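Local coordinates for programmed cell death 6-interacting protein (Homo sapiens, PDB 5WA1) that sorts cargo into multivesicular bodies and takes part in cytokinesis and membrane repair, its Bro1 domain serving here to bind CHMP4 proteins, at residues S282-A285 with K286-K290; E293-A296 with R297-A301. One frame throughout, in Å; residues are numbered along the deposited sequence.

Contact 1: S282-A285 with K286-K290; sequences SILA and KQQKK
A285 O takes the amide of K290 at 2.8 Å (N-H...O 158°), the 6→1 bond of a Schellman motif that ends helix 262-287 of the Bro1 domain. The inner bond of the motif runs from K289 N to K286 O, and K289 itself adopts positive phi (68°), which turns the chain out of the helix. A285 O also receives a weak second bond from Q288 N, with an N-H...O angle of only 123°. The three carbonyls just before it pair regularly: K286 N reaches S282 O at 2.9 Å, Q287 N reaches I283 O, and Q288 N, besides its weak bond to A285 O, reaches L284 O.

Among the side chains, S282 OG is bonded to the carbonyl of Y279, and K286 NZ forms a salt bridge with E294 on the following helix. K290 NZ makes a weak bond to Q288 OE1 at 3.3 Å. With CG beside its backbone N, the extended Q288 chain runs back past L284 O and sets its amide against the leucine's end: Q288 NE2 lies 3.7 Å from L284 CD1. One residue back, Q287 NE2 lies 3.9 Å from I283 CG2.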
loop_
_atom_site.group_PDB
_atom_site.type_symbol
_atom_site.label_atom_id
_atom_site.label_comp_id
_atom_site.label_asym_id
_atom_site.label_seq_id
_atom_site.Cartn_x
_atom_site.Cartn_y
_atom_site.Cartn_z
ATOM N N SER A 282 3.273 -25.410 -13.784
ATOM C CA SER A 282 2.916 -26.440 -14.750
ATOM C C SER A 282 3.766 -26.342 -16.016
ATOM O O SER A 282 4.097 -27.370 -16.624
ATOM C CB SER A 282 1.422 -26.359 -15.092
ATOM O OG SER A 282 1.199 -25.384 -16.110
ATOM N N ILE A 283 4.115 -25.124 -16.437
ATOM C CA ILE A 283 5.014 -24.949 -17.577
ATOM C C ILE A 283 6.373 -25.575 -17.284
ATOM O O ILE A 283 6.960 -26.256 -18.136
ATOM C CB ILE A 283 5.149 -23.451 -17.926
ATOM C CG1 ILE A 283 3.803 -22.890 -18.389
ATOM C CG2 ILE A 283 6.247 -23.231 -18.989
ATOM C CD1 ILE A 283 3.822 -21.398 -18.643
ATOM N N LEU A 284 6.900 -25.340 -16.078
ATOM C CA LEU A 284 8.141 -25.993 -15.670
ATOM C C LEU A 284 7.995 -27.508 -15.701
ATOM O O LEU A 284 8.877 -28.212 -16.203
ATOM C CB LEU A 284 8.541 -25.531 -14.268
ATOM C CG LEU A 284 9.836 -26.117 -13.699
ATOM C CD1 LEU A 284 11.014 -25.882 -14.640
ATOM C CD2 LEU A 284 10.124 -25.513 -12.325
ATOM N N ALA A 285 6.888 -28.025 -15.172
ATOM C CA ALA A 285 6.661 -29.469 -15.201
ATOM C C ALA A 285 6.687 -29.994 -16.631
ATOM O O ALA A 285 7.317 -31.021 -16.905
ATOM C CB ALA A 285 5.330 -29.813 -14.531
ATOM N N LYS A 286 6.025 -29.291 -17.558
ATOM C CA LYS A 286 6.006 -29.741 -18.949
ATOM C C LYS A 286 7.407 -29.749 -19.538
ATOM O O LYS A 286 7.797 -30.704 -20.229
ATOM C CB LYS A 286 5.078 -28.852 -19.781
ATOM C CG LYS A 286 4.711 -29.445 -21.150
ATOM C CD LYS A 286 3.806 -28.510 -21.948
ATOM C CE LYS A 286 3.156 -29.224 -23.143
ATOM N NZ LYS A 286 2.071 -30.187 -22.707
ATOM N N GLN A 287 8.179 -28.692 -19.275
ATOM C CA GLN A 287 9.545 -28.609 -19.773
ATOM C C GLN A 287 10.388 -29.766 -19.279
ATOM O O GLN A 287 11.294 -30.220 -19.985
ATOM C CB GLN A 287 10.183 -27.288 -19.344
ATOM C CG GLN A 287 9.708 -26.107 -20.136
ATOM C CD GLN A 287 10.129 -24.790 -19.504
ATOM O OE1 GLN A 287 10.628 -24.762 -18.375
ATOM N NE2 GLN A 287 9.915 -23.696 -20.223
ATOM N N GLN A 288 10.092 -30.271 -18.087
ATOM C CA GLN A 288 10.792 -31.414 -17.528
ATOM C C GLN A 288 10.165 -32.740 -17.938
ATOM O O GLN A 288 10.598 -33.784 -17.446
ATOM C CB GLN A 288 10.831 -31.299 -16.003
ATOM C CG GLN A 288 11.678 -30.120 -15.519
ATOM C CD GLN A 288 11.626 -29.934 -14.021
ATOM O OE1 GLN A 288 10.807 -30.545 -13.329
ATOM N NE2 GLN A 288 12.504 -29.079 -13.507
ATOM N N LYS A 289 9.149 -32.710 -18.809
ATOM C CA LYS A 289 8.465 -33.906 -19.311
ATOM C C LYS A 289 7.665 -34.604 -18.214
ATOM O O LYS A 289 7.422 -35.812 -18.276
ATOM C CB LYS A 289 9.445 -34.883 -19.967
ATOM C CG LYS A 289 10.328 -34.226 -21.012
ATOM C CD LYS A 289 11.275 -35.219 -21.622
ATOM C CE LYS A 289 12.300 -34.547 -22.510
ATOM N NZ LYS A 289 13.135 -35.598 -23.144
ATOM N N LYS A 290 7.249 -33.844 -17.201
ATOM C CA LYS A 290 6.429 -34.366 -16.105
ATOM C C LYS A 290 4.974 -34.072 -16.452
ATOM O O LYS A 290 4.331 -33.176 -15.904
ATOM C CB LYS A 290 6.843 -33.734 -14.775
ATOM C CG LYS A 290 8.255 -34.102 -14.337
ATOM C CD LYS A 290 8.770 -33.173 -13.237
ATOM C CE LYS A 290 10.099 -33.681 -12.714
ATOM N NZ LYS A 290 10.423 -33.144 -11.375
#

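Contact 2: E293-A296 with R297-A301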
loop_
_atom_site.group_PDB
_atom_site.type_symbol
_atom_site.label_atom_id
_atom_site.label_comp_id
_atom_site.label_asym_id
_atom_site.label_seq_id
_atom_site.Cartn_x
_atom_site.Cartn_y
_atom_site.Cartn_z
ATOM N N GLU A 293 2.145 -34.384 -13.805
ATOM C CA GLU A 293 2.179 -33.241 -12.897
ATOM C C GLU A 293 1.666 -31.978 -13.576
ATOM O O GLU A 293 0.946 -31.184 -12.958
ATOM C CB GLU A 293 3.594 -33.017 -12.362
ATOM C CG GLU A 293 3.701 -31.703 -11.582
ATOM C CD GLU A 293 5.078 -31.430 -10.994
ATOM O OE1 GLU A 293 5.934 -32.342 -11.005
ATOM O OE2 GLU A 293 5.296 -30.291 -10.507
ATOM N N GLU A 294 2.017 -31.772 -14.851
ATOM C CA GLU A 294 1.517 -30.598 -15.562
ATOM C C GLU A 294 -0.006 -30.558 -15.548
ATOM O O GLU A 294 -0.604 -29.503 -15.298
ATOM C CB GLU A 294 2.022 -30.573 -17.011
ATOM C CG GLU A 294 1.529 -29.315 -17.736
ATOM C CD GLU A 294 1.526 -29.398 -19.264
ATOM O OE1 GLU A 294 1.835 -30.476 -19.830
ATOM O OE2 GLU A 294 1.207 -28.353 -19.894
ATOM N N ILE A 295 -0.643 -31.703 -15.811
ATOM C CA ILE A 295 -2.102 -31.783 -15.845
ATOM C C ILE A 295 -2.685 -31.497 -14.468
ATOM O O ILE A 295 -3.685 -30.779 -14.336
ATOM C CB ILE A 295 -2.546 -33.166 -16.371
ATOM C CG1 ILE A 295 -2.298 -33.269 -17.872
ATOM C CG2 ILE A 295 -4.021 -33.404 -16.060
ATOM C CD1 ILE A 295 -2.350 -34.699 -18.418
ATOM N N ALA A 296 -2.094 -32.080 -13.421
ATOM C CA ALA A 296 -2.603 -31.872 -12.067
ATOM C C ALA A 296 -2.559 -30.400 -11.682
ATOM O O ALA A 296 -3.486 -29.886 -11.046
ATOM C CB ALA A 296 -1.798 -32.697 -11.066
ATOM N N ARG A 297 -1.490 -29.707 -12.068
ATOM C CA ARG A 297 -1.361 -28.304 -11.692
ATOM C C ARG A 297 -2.289 -27.421 -12.524
ATOM O O ARG A 297 -2.901 -26.489 -11.994
ATOM C CB ARG A 297 0.101 -27.875 -11.812
ATOM C CG ARG A 297 1.002 -28.583 -10.791
ATOM C CD ARG A 297 2.327 -27.863 -10.661
ATOM N NE ARG A 297 3.268 -28.522 -9.751
ATOM C CZ ARG A 297 3.270 -28.387 -8.427
ATOM N NH1 ARG A 297 2.361 -27.626 -7.820
ATOM N NH2 ARG A 297 4.185 -29.023 -7.703
ATOM N N LEU A 298 -2.450 -27.731 -13.814
ATOM C CA LEU A 298 -3.413 -26.999 -14.632
ATOM C C LEU A 298 -4.838 -27.226 -14.143
ATOM O O LEU A 298 -5.676 -26.318 -14.204
ATOM C CB LEU A 298 -3.291 -27.414 -16.106
ATOM C CG LEU A 298 -2.052 -26.949 -16.896
ATOM C CD1 LEU A 298 -1.918 -27.681 -18.260
ATOM C CD2 LEU A 298 -2.067 -25.440 -17.106
ATOM N N GLN A 299 -5.143 -28.441 -13.677
ATOM C CA GLN A 299 -6.485 -28.696 -13.159
ATOM C C GLN A 299 -6.739 -27.869 -11.916
ATOM O O GLN A 299 -7.852 -27.372 -11.709
ATOM C CB GLN A 299 -6.687 -30.184 -12.857
ATOM C CG GLN A 299 -6.862 -31.020 -14.119
ATOM C CD GLN A 299 -7.009 -32.508 -13.854
ATOM O OE1 GLN A 299 -7.455 -33.254 -14.721
ATOM N NE2 GLN A 299 -6.629 -32.948 -12.659
ATOM N N HIS A 300 -5.717 -27.713 -11.077
ATOM C CA HIS A 300 -5.863 -26.896 -9.880
ATOM C C HIS A 300 -6.037 -25.422 -10.236
ATOM O O HIS A 300 -6.883 -24.735 -9.655
ATOM C CB HIS A 300 -4.653 -27.095 -8.971
ATOM C CG HIS A 300 -4.813 -26.470 -7.618
ATOM N ND1 HIS A 300 -3.750 -25.977 -6.898
ATOM C CD2 HIS A 300 -5.911 -26.279 -6.849
ATOM C CE1 HIS A 300 -4.185 -25.489 -5.747
ATOM N NE2 HIS A 300 -5.494 -25.654 -5.695
ATOM N N ALA A 301 -5.249 -24.926 -11.197
ATOM C CA ALA A 301 -5.397 -23.549 -11.660
ATOM C C ALA A 301 -6.775 -23.313 -12.270
ATOM O O ALA A 301 -7.390 -22.263 -12.046
ATOM C CB ALA A 301 -4.298 -23.210 -12.676
HETATM O O HOH W 1 -5.578 -31.472 -10.072
#
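E293 and R297, one helical turn apart, lie side by side and point the same way, joined by a salt bridge through a single carboxylate oxygen. R297 NE donates to E293 OE2 at 2.8 Å with an N-H...O angle of 167°, and the oxygen sits at the guanidinium edge, essentially in its plane. The acceptor is used on its anti side, and the two flat groups are turned 59° apart, so this is not the parallel two-oxygen pairing of a carboxylate with a guanidinium. R297 NH2 adds a weak bond to the same OE2 at 3.3 Å. Both chains are stretched, with E293 CG anti to its backbone N (chi1 171°) while R297 CG lies beside its own N and returns toward E293. Further bonds from NH1 to E278 and from NH2 to the carbonyl of D351 fix the rotation of the guanidinium.

E293 and R297 are an i/i+4 pair on helix 291-311, part of the largely helical Bro1 domain, and the same two residues are also joined through R297 N and E293 O. The next pair, E294 and L298, also runs parallel: L298 CD1 packs 3.6 Å from E294 OE2, whereas OE1 pairs with K286. On the side toward helix 319-340, I295 CG2 lies against the flat end of Q299, 3.7 Å from OE1. Q299 NE2 donates to a water at 3.2 Å, and that water donates to A296 O at 2.8 Å, giving this carbonyl a second donor besides H300 N.

How the contacts relate
Contact 1 spans the end of helix 262-287 and the turn after it; contact 2 lies wholly within the next helix, 291-311, which runs back antiparallel, and their centres are about 11 Å apart. Contact 1 is largely at the surface; its chemistry is mostly backbone carbonyls meeting amides, with exposed lysines and glutamines around them. Contact 2 is mostly buried, and there a buried arginine is held by charged partners. The two meet directly: the K286-E294 salt bridge ties them together, and S282 CB packs 3.8 Å from R297 CB. Both fall in the region that interacts with CHMP4A, CHMP4B and CHMP4C.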